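Local atomic coordinates of putative TOXIN related protein (PDB entry 3K0Y), a protein that is of unknown function but may be toxin-related, and pairs an N-terminal NigD-like OB domain with a C-terminal beta-sandwich domain. Residues T132-N137 / F152-Y157; D104-Y109 / F124-G129; T41-Y46 / N79-I84. All blocks are in the same frame, centred on the assembly; numbering follows the deposited sequence.

Contact 1: residues T132-N137 / F152-Y157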
loop_
_atom_site.group_PDB
_atom_site.type_symbol
_atom_site.label_atom_id
_atom_site.label_comp_id
_atom_site.label_asym_id
_atom_site.label_seq_id
_atom_site.Cartn_x
_atom_site.Cartn_y
_atom_site.Cartn_z
ATOM N N THR A 132 13.828 -3.156 17.409
ATOM C CA THR A 132 14.228 -3.596 16.061
ATOM C C THR A 132 13.126 -3.314 15.073
ATOM O O THR A 132 11.966 -3.619 15.324
ATOM C CB THR A 132 14.513 -5.122 15.966
ATOM O OG1 THR A 132 15.301 -5.533 17.063
ATOM C CG2 THR A 132 15.247 -5.472 14.668
ATOM N N ALA A 133 13.552 -2.760 13.943
ATOM C CA ALA A 133 12.736 -2.442 12.805
ATOM C C ALA A 133 12.053 -3.716 12.246
ATOM O O ALA A 133 12.686 -4.755 12.116
ATOM C CB ALA A 133 13.662 -1.779 11.733
ATOM N N HIS A 134 10.758 -3.636 11.950
ATOM C CA HIS A 134 10.018 -4.746 11.366
ATOM C C HIS A 134 10.082 -4.676 9.827
ATOM O O HIS A 134 10.071 -3.602 9.277
ATOM C CB HIS A 134 8.567 -4.720 11.821
ATOM C CG HIS A 134 8.377 -4.849 13.297
ATOM N ND1 HIS A 134 7.177 -5.242 13.852
ATOM C CD2 HIS A 134 9.220 -4.610 14.340
ATOM C CE1 HIS A 134 7.302 -5.268 15.173
ATOM N NE2 HIS A 134 8.533 -4.894 15.491
ATOM N N PHE A 135 10.156 -5.836 9.164
ATOM C CA PHE A 135 10.242 -5.955 7.705
ATOM C C PHE A 135 8.848 -6.303 7.195
ATOM O O PHE A 135 8.301 -7.299 7.615
ATOM C CB PHE A 135 11.191 -7.104 7.402
ATOM C CG PHE A 135 11.725 -7.172 5.994
ATOM C CD1 PHE A 135 11.927 -6.036 5.221
ATOM C CD2 PHE A 135 12.172 -8.397 5.520
ATOM C CE1 PHE A 135 12.513 -6.102 3.963
ATOM C CE2 PHE A 135 12.759 -8.509 4.249
ATOM C CZ PHE A 135 12.944 -7.333 3.466
ATOM N N ILE A 136 8.331 -5.507 6.262
ATOM C CA ILE A 136 6.935 -5.537 5.801
ATOM C C ILE A 136 6.988 -5.806 4.304
ATOM O O ILE A 136 7.625 -5.054 3.564
ATOM C CB ILE A 136 6.228 -4.149 6.000
ATOM C CG1 ILE A 136 6.362 -3.636 7.426
ATOM C CG2 ILE A 136 4.764 -4.207 5.706
ATOM C CD1 ILE A 136 5.713 -4.608 8.464
ATOM N N ASN A 137 6.337 -6.871 3.852
ATOM C CA ASN A 137 6.373 -7.207 2.427
ATOM C C ASN A 137 5.093 -7.837 1.881
ATOM O O ASN A 137 4.279 -8.370 2.611
ATOM C CB ASN A 137 7.505 -8.194 2.149
ATOM C CG ASN A 137 8.859 -7.556 2.227
ATOM O OD1 ASN A 137 9.269 -6.855 1.311
ATOM N ND2 ASN A 137 9.546 -7.768 3.340
ATOM N N PHE A 152 0.798 -11.155 2.533
ATOM C CA PHE A 152 1.291 -10.044 3.266
ATOM C C PHE A 152 2.106 -10.624 4.390
ATOM O O PHE A 152 1.618 -11.381 5.194
ATOM C CB PHE A 152 0.149 -9.187 3.816
ATOM C CG PHE A 152 0.608 -8.085 4.726
ATOM C CD1 PHE A 152 1.426 -7.079 4.243
ATOM C CD2 PHE A 152 0.252 -8.067 6.046
ATOM C CE1 PHE A 152 1.867 -6.067 5.077
ATOM C CE2 PHE A 152 0.662 -7.051 6.891
ATOM C CZ PHE A 152 1.472 -6.031 6.407
ATOM N N ARG A 153 3.363 -10.237 4.451
ATOM C CA ARG A 153 4.320 -10.814 5.364
ATOM C C ARG A 153 4.886 -9.756 6.325
ATOM O O ARG A 153 5.083 -8.579 5.944
ATOM C CB ARG A 153 5.424 -11.420 4.511
ATOM C CG ARG A 153 4.951 -12.562 3.655
ATOM C CD ARG A 153 5.094 -13.758 4.480
ATOM N NE ARG A 153 4.965 -14.997 3.754
ATOM C CZ ARG A 153 5.346 -16.155 4.260
ATOM N NH1 ARG A 153 5.880 -16.204 5.462
ATOM N NH2 ARG A 153 5.158 -17.256 3.578
ATOM N N HIS A 154 5.099 -10.182 7.579
ATOM C CA HIS A 154 5.592 -9.338 8.654
ATOM C C HIS A 154 6.631 -10.106 9.440
ATOM O O HIS A 154 6.347 -11.228 9.934
ATOM C CB HIS A 154 4.427 -8.889 9.523
ATOM C CG HIS A 154 4.803 -8.254 10.834
ATOM N ND1 HIS A 154 4.435 -8.806 12.036
ATOM C CD2 HIS A 154 5.409 -7.081 11.134
ATOM C CE1 HIS A 154 4.848 -8.032 13.026
ATOM N NE2 HIS A 154 5.455 -6.979 12.507
ATOM N N ASN A 155 7.836 -9.531 9.505
ATOM C CA ASN A 155 8.902 -10.052 10.378
ATOM C C ASN A 155 9.244 -9.036 11.452
ATOM O O ASN A 155 9.747 -7.974 11.140
ATOM C CB ASN A 155 10.168 -10.315 9.571
ATOM C CG ASN A 155 11.047 -11.391 10.177
ATOM O OD1 ASN A 155 11.100 -11.566 11.377
ATOM N ND2 ASN A 155 11.726 -12.126 9.324
ATOM N N ALA A 156 8.986 -9.389 12.704
ATOM C CA ALA A 156 9.338 -8.590 13.898
ATOM C C ALA A 156 10.746 -8.891 14.463
ATOM O O ALA A 156 11.199 -8.210 15.409
ATOM C CB ALA A 156 8.297 -8.851 15.005
ATOM N N TYR A 157 11.393 -9.927 13.923
ATOM C CA TYR A 157 12.724 -10.405 14.391
ATOM C C TYR A 157 12.707 -10.597 15.915
ATOM O O TYR A 157 11.858 -11.299 16.434
ATOM C CB TYR A 157 13.873 -9.470 13.912
ATOM C CG TYR A 157 13.930 -9.306 12.401
ATOM C CD1 TYR A 157 14.434 -10.324 11.580
ATOM C CD2 TYR A 157 13.419 -8.155 11.795
ATOM C CE1 TYR A 157 14.468 -10.167 10.185
ATOM C CE2 TYR A 157 13.408 -7.993 10.394
ATOM C CZ TYR A 157 13.930 -8.990 9.606
ATOM O OH TYR A 157 13.908 -8.799 8.261
#

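Contact 2: residues D104-Y109 / F124-G129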
loop_
_atom_site.group_PDB
_atom_site.type_symbol
_atom_site.label_atom_id
_atom_site.label_comp_id
_atom_site.label_asym_id
_atom_site.label_seq_id
_atom_site.Cartn_x
_atom_site.Cartn_y
_atom_site.Cartn_z
ATOM N N ASP A 104 5.343 -13.455 11.845
ATOM C CA ASP A 104 4.904 -12.781 13.038
ATOM C C ASP A 104 3.496 -12.224 12.789
ATOM O O ASP A 104 3.303 -11.406 11.901
ATOM C CB ASP A 104 5.883 -11.677 13.392
ATOM C CG ASP A 104 7.189 -12.229 13.934
ATOM O OD1 ASP A 104 7.135 -13.053 14.864
ATOM O OD2 ASP A 104 8.256 -11.832 13.433
ATOM N N PRO A 105 2.523 -12.653 13.596
ATOM C CA PRO A 105 1.162 -12.269 13.298
ATOM C C PRO A 105 0.875 -10.769 13.340
ATOM O O PRO A 105 1.565 -9.989 13.985
ATOM C CB PRO A 105 0.333 -13.064 14.333
ATOM C CG PRO A 105 1.274 -13.270 15.472
ATOM C CD PRO A 105 2.603 -13.507 14.795
ATOM N N VAL A 106 -0.133 -10.385 12.582
ATOM C CA VAL A 106 -0.683 -9.038 12.593
ATOM C C VAL A 106 -2.208 -9.110 12.697
ATOM O O VAL A 106 -2.833 -10.181 12.538
ATOM C CB VAL A 106 -0.321 -8.284 11.300
ATOM C CG1 VAL A 106 1.264 -8.236 11.062
ATOM C CG2 VAL A 106 -1.053 -8.892 10.110
ATOM N N SER A 107 -2.790 -7.935 12.879
ATOM C CA SER A 107 -4.229 -7.732 12.897
ATOM C C SER A 107 -4.646 -6.810 11.717
ATOM O O SER A 107 -4.138 -5.693 11.603
ATOM C CB SER A 107 -4.520 -7.029 14.212
ATOM O OG SER A 107 -5.876 -6.873 14.401
ATOM N N ILE A 108 -5.506 -7.279 10.817
ATOM C CA ILE A 108 -6.088 -6.418 9.791
ATOM C C ILE A 108 -7.639 -6.548 9.798
ATOM O O ILE A 108 -8.161 -7.609 9.605
ATOM C CB ILE A 108 -5.562 -6.768 8.402
ATOM C CG1 ILE A 108 -4.007 -6.778 8.344
ATOM C CG2 ILE A 108 -6.049 -5.782 7.372
ATOM C CD1 ILE A 108 -3.460 -7.331 7.022
ATOM N N TYR A 109 -8.362 -5.480 10.054
ATOM C CA TYR A 109 -9.800 -5.550 10.015
ATOM C C TYR A 109 -10.237 -5.331 8.579
ATOM O O TYR A 109 -9.507 -4.767 7.754
ATOM C CB TYR A 109 -10.412 -4.515 10.904
ATOM C CG TYR A 109 -10.277 -4.874 12.344
ATOM C CD1 TYR A 109 -9.036 -4.767 13.026
ATOM C CD2 TYR A 109 -11.362 -5.381 13.032
ATOM C CE1 TYR A 109 -8.933 -5.133 14.385
ATOM C CE2 TYR A 109 -11.267 -5.726 14.346
ATOM C CZ TYR A 109 -10.055 -5.608 15.032
ATOM O OH TYR A 109 -10.062 -6.008 16.349
ATOM N N PHE A 124 -2.600 -1.857 9.511
ATOM C CA PHE A 124 -2.495 -3.105 10.283
ATOM C C PHE A 124 -1.995 -2.791 11.668
ATOM O O PHE A 124 -1.438 -1.701 11.919
ATOM C CB PHE A 124 -1.571 -4.131 9.594
ATOM C CG PHE A 124 -0.085 -3.746 9.612
ATOM C CD1 PHE A 124 0.431 -2.917 8.650
ATOM C CD2 PHE A 124 0.757 -4.204 10.617
ATOM C CE1 PHE A 124 1.781 -2.534 8.681
ATOM C CE2 PHE A 124 2.115 -3.808 10.666
ATOM C CZ PHE A 124 2.605 -2.995 9.698
ATOM N N GLU A 125 -2.209 -3.718 12.588
ATOM C CA GLU A 125 -1.687 -3.558 13.925
ATOM C C GLU A 125 -0.893 -4.762 14.312
ATOM O O GLU A 125 -1.098 -5.839 13.808
ATOM C CB GLU A 125 -2.814 -3.399 14.950
ATOM C CG GLU A 125 -3.631 -2.131 14.842
ATOM C CD GLU A 125 -4.839 -2.152 15.792
ATOM O OE1 GLU A 125 -5.812 -2.951 15.580
ATOM O OE2 GLU A 125 -4.789 -1.377 16.751
ATOM N N THR A 126 0.019 -4.567 15.241
ATOM C CA THR A 126 0.834 -5.674 15.725
ATOM C C THR A 126 1.447 -5.225 17.034
ATOM O O THR A 126 1.076 -4.173 17.541
ATOM C CB THR A 126 1.863 -6.106 14.638
ATOM O OG1 THR A 126 2.472 -7.352 14.994
ATOM C CG2 THR A 126 2.907 -5.055 14.387
ATOM N N LEU A 127 2.364 -6.020 17.576
ATOM C CA LEU A 127 3.034 -5.706 18.828
ATOM C C LEU A 127 4.455 -5.238 18.503
ATOM O O LEU A 127 5.126 -5.843 17.653
ATOM C CB LEU A 127 3.054 -6.949 19.740
ATOM C CG LEU A 127 1.685 -7.446 20.254
ATOM C CD1 LEU A 127 1.725 -8.899 20.726
ATOM C CD2 LEU A 127 1.220 -6.533 21.420
ATOM N N TRP A 128 4.873 -4.149 19.159
ATOM C CA TRP A 128 6.155 -3.490 18.958
ATOM C C TRP A 128 6.885 -3.320 20.299
ATOM O O TRP A 128 6.266 -3.263 21.380
ATOM C CB TRP A 128 5.972 -2.077 18.376
ATOM C CG TRP A 128 5.058 -2.006 17.253
ATOM C CD1 TRP A 128 3.712 -1.996 17.316
ATOM C CD2 TRP A 128 5.402 -1.940 15.852
ATOM N NE1 TRP A 128 3.180 -1.926 16.046
ATOM C CE2 TRP A 128 4.195 -1.880 15.134
ATOM C CE3 TRP A 128 6.615 -1.890 15.145
ATOM C CZ2 TRP A 128 4.147 -1.818 13.763
ATOM C CZ3 TRP A 128 6.567 -1.812 13.769
ATOM C CH2 TRP A 128 5.340 -1.789 13.091
ATOM N N GLY A 129 8.201 -3.184 20.218
ATOM C CA GLY A 129 9.038 -3.035 21.412
ATOM C C GLY A 129 10.031 -1.906 21.341
ATOM O O GLY A 129 10.630 -1.602 22.332
HETATM O O HOH W 1 -5.777 -3.681 13.076
#

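Contact 3: residues T41-Y46 / N79-I84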
loop_
_atom_site.group_PDB
_atom_site.type_symbol
_atom_site.label_atom_id
_atom_site.label_comp_id
_atom_site.label_asym_id
_atom_site.label_seq_id
_atom_site.Cartn_x
_atom_site.Cartn_y
_atom_site.Cartn_z
ATOM N N THR A 41 1.442 25.355 1.072
ATOM C CA THR A 41 1.937 24.226 1.846
ATOM C C THR A 41 2.568 24.692 3.134
ATOM O O THR A 41 3.249 25.703 3.143
ATOM C CB THR A 41 2.989 23.389 1.032
ATOM O OG1 THR A 41 3.387 22.236 1.787
ATOM C CG2 THR A 41 4.258 24.249 0.665
ATOM N N ASN A 42 2.356 23.957 4.221
ATOM C CA ASN A 42 3.203 24.114 5.433
ATOM C C ASN A 42 4.549 23.402 5.357
ATOM O O ASN A 42 5.402 23.642 6.218
ATOM C CB ASN A 42 2.473 23.595 6.674
ATOM C CG ASN A 42 1.304 24.488 7.086
ATOM O OD1 ASN A 42 1.407 25.691 7.032
ATOM N ND2 ASN A 42 0.214 23.890 7.500
ATOM N N TYR A 43 4.752 22.506 4.376
ATOM C CA TYR A 43 6.063 21.837 4.192
ATOM C C TYR A 43 6.723 22.165 2.836
ATOM O O TYR A 43 6.757 21.319 1.931
ATOM C CB TYR A 43 5.925 20.338 4.193
ATOM C CG TYR A 43 5.400 19.586 5.380
ATOM C CD1 TYR A 43 4.355 20.060 6.179
ATOM C CD2 TYR A 43 5.898 18.277 5.631
ATOM C CE1 TYR A 43 3.862 19.283 7.244
ATOM C CE2 TYR A 43 5.412 17.502 6.673
ATOM C CZ TYR A 43 4.392 17.996 7.473
ATOM O OH TYR A 43 3.930 17.197 8.497
ATOM N N PRO A 44 7.291 23.367 2.685
ATOM C CA PRO A 44 7.788 23.679 1.350
ATOM C C PRO A 44 9.048 22.902 0.944
ATOM O O PRO A 44 9.386 22.891 -0.240
ATOM C CB PRO A 44 8.061 25.187 1.415
ATOM C CG PRO A 44 8.299 25.452 2.874
ATOM C CD PRO A 44 7.364 24.519 3.594
ATOM N N ASN A 45 9.717 22.252 1.905
ATOM C CA ASN A 45 10.954 21.526 1.646
ATOM C C ASN A 45 10.729 20.029 1.482
ATOM O O ASN A 45 11.664 19.259 1.501
ATOM C CB ASN A 45 11.972 21.793 2.773
ATOM C CG ASN A 45 12.400 23.243 2.842
ATOM O OD1 ASN A 45 12.557 23.883 1.822
ATOM N ND2 ASN A 45 12.563 23.767 4.048
ATOM N N TYR A 46 9.477 19.633 1.306
ATOM C CA TYR A 46 9.094 18.249 1.076
ATOM C C TYR A 46 9.706 17.788 -0.236
ATOM O O TYR A 46 9.646 18.508 -1.229
ATOM C CB TYR A 46 7.548 18.154 0.995
ATOM C CG TYR A 46 7.061 16.761 0.697
ATOM C CD1 TYR A 46 7.054 15.783 1.689
ATOM C CD2 TYR A 46 6.665 16.403 -0.577
ATOM C CE1 TYR A 46 6.649 14.487 1.412
ATOM C CE2 TYR A 46 6.245 15.112 -0.855
ATOM C CZ TYR A 46 6.255 14.153 0.150
ATOM O OH TYR A 46 5.820 12.860 -0.111
ATOM N N ASN A 79 -1.586 20.818 4.578
ATOM C CA ASN A 79 -1.347 21.156 5.976
ATOM C C ASN A 79 -0.264 20.277 6.563
ATOM O O ASN A 79 0.586 20.756 7.319
ATOM C CB ASN A 79 -2.615 21.022 6.795
ATOM C CG ASN A 79 -3.769 21.886 6.238
ATOM O OD1 ASN A 79 -3.584 23.062 5.916
ATOM N ND2 ASN A 79 -4.940 21.281 6.092
ATOM N N ALA A 80 -0.311 18.990 6.231
ATOM C CA ALA A 80 0.731 18.054 6.643
ATOM C C ALA A 80 0.794 16.901 5.643
ATOM O O ALA A 80 -0.144 16.633 4.933
ATOM C CB ALA A 80 0.482 17.533 8.089
ATOM N N ILE A 81 1.928 16.239 5.572
ATOM C CA ILE A 81 2.090 15.136 4.642
ATOM C C ILE A 81 3.101 14.183 5.282
ATOM O O ILE A 81 4.242 14.573 5.601
ATOM C CB ILE A 81 2.509 15.649 3.237
ATOM C CG1 ILE A 81 2.811 14.488 2.294
ATOM C CG2 ILE A 81 3.718 16.600 3.366
ATOM C CD1 ILE A 81 2.778 14.885 0.848
ATOM N N HIS A 82 2.624 12.970 5.545
ATOM C CA HIS A 82 3.401 11.928 6.198
ATOM C C HIS A 82 3.528 10.740 5.253
ATOM O O HIS A 82 2.549 10.060 4.989
ATOM C CB HIS A 82 2.693 11.484 7.479
ATOM C CG HIS A 82 2.167 12.615 8.308
ATOM N ND1 HIS A 82 2.989 13.487 8.977
ATOM C CD2 HIS A 82 0.895 12.997 8.595
ATOM C CE1 HIS A 82 2.250 14.370 9.631
ATOM N NE2 HIS A 82 0.979 14.083 9.423
ATOM N N ASN A 83 4.729 10.494 4.738
ATOM C CA ASN A 83 4.921 9.376 3.835
ATOM C C ASN A 83 4.506 8.044 4.456
ATOM O O ASN A 83 4.673 7.804 5.647
ATOM C CB ASN A 83 6.367 9.304 3.400
ATOM C CG ASN A 83 6.732 10.417 2.439
ATOM O OD1 ASN A 83 5.865 11.204 2.030
ATOM N ND2 ASN A 83 8.013 10.496 2.075
ATOM N N ILE A 84 3.923 7.207 3.615
ATOM C CA ILE A 84 3.549 5.865 3.971
ATOM C C ILE A 84 4.620 4.980 3.307
ATOM O O ILE A 84 4.960 5.177 2.143
ATOM C CB ILE A 84 2.135 5.541 3.455
ATOM C CG1 ILE A 84 1.098 6.335 4.238
ATOM C CG2 ILE A 84 1.860 4.029 3.510
ATOM C CD1 ILE A 84 -0.319 6.342 3.608
#

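Contact 1: residues T132-N137 / F152-Y157
His-134 ND1 and His-154 NE2 lie 2.8 Å apart and are joined by a hydrogen bond. The angle at the hydrogen is 141°, so the bond is bent. The two imidazoles meet rim to rim, with planes 44° apart, and neither covers the face of the other. CG of His-154 stands anti to the backbone N (chi1 168°), which sets NE2 beside His-134 ND1. Each ring is also tied at its other nitrogen: His-134 NE2 to Asp-159 and His-154 ND1 to the backbone O of Asp-104. Two bonds per ring should fix the rotation of both, and the nearby Asp-159 carboxylate would probably polarise His-134. The backbone of Ala-156 covers one face of the His-134 ring, with CA 3.9 Å from the centroid in a CH-pi contact.

Beyond the histidines the chains run antiparallel. Phe-135 and Asn-155 form a hydrogen-bonded pair, and so do Asn-137 and Arg-153. The shortest of their four bonds is Arg-153 N to Asn-137 O, at 2.8 Å. Ile-136 and His-154 form the non-hydrogen-bonded pair between them. On their face, Ile-136 CD1 reaches the edge of the His-154 ring at CD2, 3.7 Å away. The other branch, CG2, lies 3.5 Å from Phe-152 CE1. On the opposite face, Tyr-157 lays its OH against Phe-135, 3.3 Å from CD2. Asn-155 OD1 accepts from Tyr-157 N at 3.0 Å, an Asx turn that shapes the chain as it leaves the strand. The whole is an antiparallel beta hairpin of strands 135-139 and 149-155, at one side of a four-stranded sheet in the NigD-like C-terminal beta-sandwich domain.

Contact 2: residues D104-Y109 / F124-G129
Thr-126 carries OG1 anti to its backbone nitrogen (chi1 -168°), and this turns the hydroxyl to Pro-105 O. Phe-124 takes another torsion: CG sits between the backbone N and the carbonyl carbon (chi1 70°), which places its ring beside Val-106. The Thr-126 OG1 to Pro-105 O bond is 3.0 Å long, with the hydroxyl donating in the plane of the carbonyl.

Next to this bond, Ser-107 and Glu-125 form a single antiparallel, hydrogen-bonded bridge. Ser-107 N donates to Glu-125 O at 2.8 Å. In return, Glu-125 N gives its hydrogen to Ser-107 O at 2.9 Å. Ser-107 O is gripped a second time by a water. The same water donates to Glu-125 OE1 over 2.6 Å, so it links the Ser-107 carbonyl to the Glu-125 carboxylate.

The apolar contacts involve Phe-124. Its CB meets Ile-108 CG1 at 3.8 Å, and its CD2 lies 4.1 Å from Val-106 CG1. The ring also meets Phe-152 edge-to-face.

The 104-109 loop follows helix 97-101 and comes before strand 113-116. It runs along strand 119-128, which bonds on its other flank to strand 163-172 through Phe-124 and Thr-126. Asp-104 OD2 takes a bond from Ala-156 N, just after strand 149-155. On strand 184-192, Trp-191 bonds to the backbone of Val-106.

Contact 3: residues T41-Y46 / N79-I84
Ile-81 lies against two tyrosines of the 41-46 loop and offers a different branch to each. Its CG2 sits over one face of Tyr-43, 3.9 Å from the ring centroid and offset toward the rim. Its CD1 lies over a face of Tyr-46, also 3.9 Å from the centroid and offset toward the rim. Both are CH-pi contacts. Ile-81 CG1 stands anti to the backbone N (chi1 175°), which carries CD1 out to Tyr-46, whose side chain it crosses at about a right angle.

The Tyr-43 ring lies across the strand backbone at Ala-80 and Ile-81. CE1 is 3.4 Å from Ala-80 CA, and the OH reaches Ala-80 CB. The Tyr-46 ring instead ends in a polar bond. Its OH donates to Asn-83 OD1 at 2.7 Å, on a lone pair and in the carbonyl plane. The ring and the amide stand nearly perpendicular, with planes 81° apart.

At the other end of the contact, Asn-42 ND2 gives a hydrogen bond to Asn-79 O at 3.2 Å, in the plane of its own amide. The OD1 of that amide takes a hydrogen from Lys-77.

Two local motifs shape the loop: an ST turn, with Thr-41 OG1 accepting from Tyr-43 N, and a type I beta turn from Tyr-43 to Tyr-46. Asn-79 and Ala-80 form a classic beta bulge opposite Asn-57. The contact lays a tyrosine-bearing loop against strand 74-88 of the NigD-like N-terminal OB domain.

Overall arrangement
Along the chain the contacts come in series: contact 3 closes first, then contact 2, then contact 1. Contacts 1 and 2 both lie in the C-terminal beta-sandwich domain. Their centres are 10 Å apart, and the 104-109 segment bonds to the 152-157 segment at Asp-104. Strands 119-128 and 135-139 follow each other in the chain, so the second segment of contact 2 leads into the first of contact 1. Contact 3 lies in the N-terminal OB domain, with its centre about 26 Å from that of contact 1 and 27 Å from that of contact 2. Contacts 2 and 3 nevertheless reach the same sheet. Strand 74-88 pairs with strand 163-172, which pairs with 119-128, so backbone pairing joins the two halves of the protein.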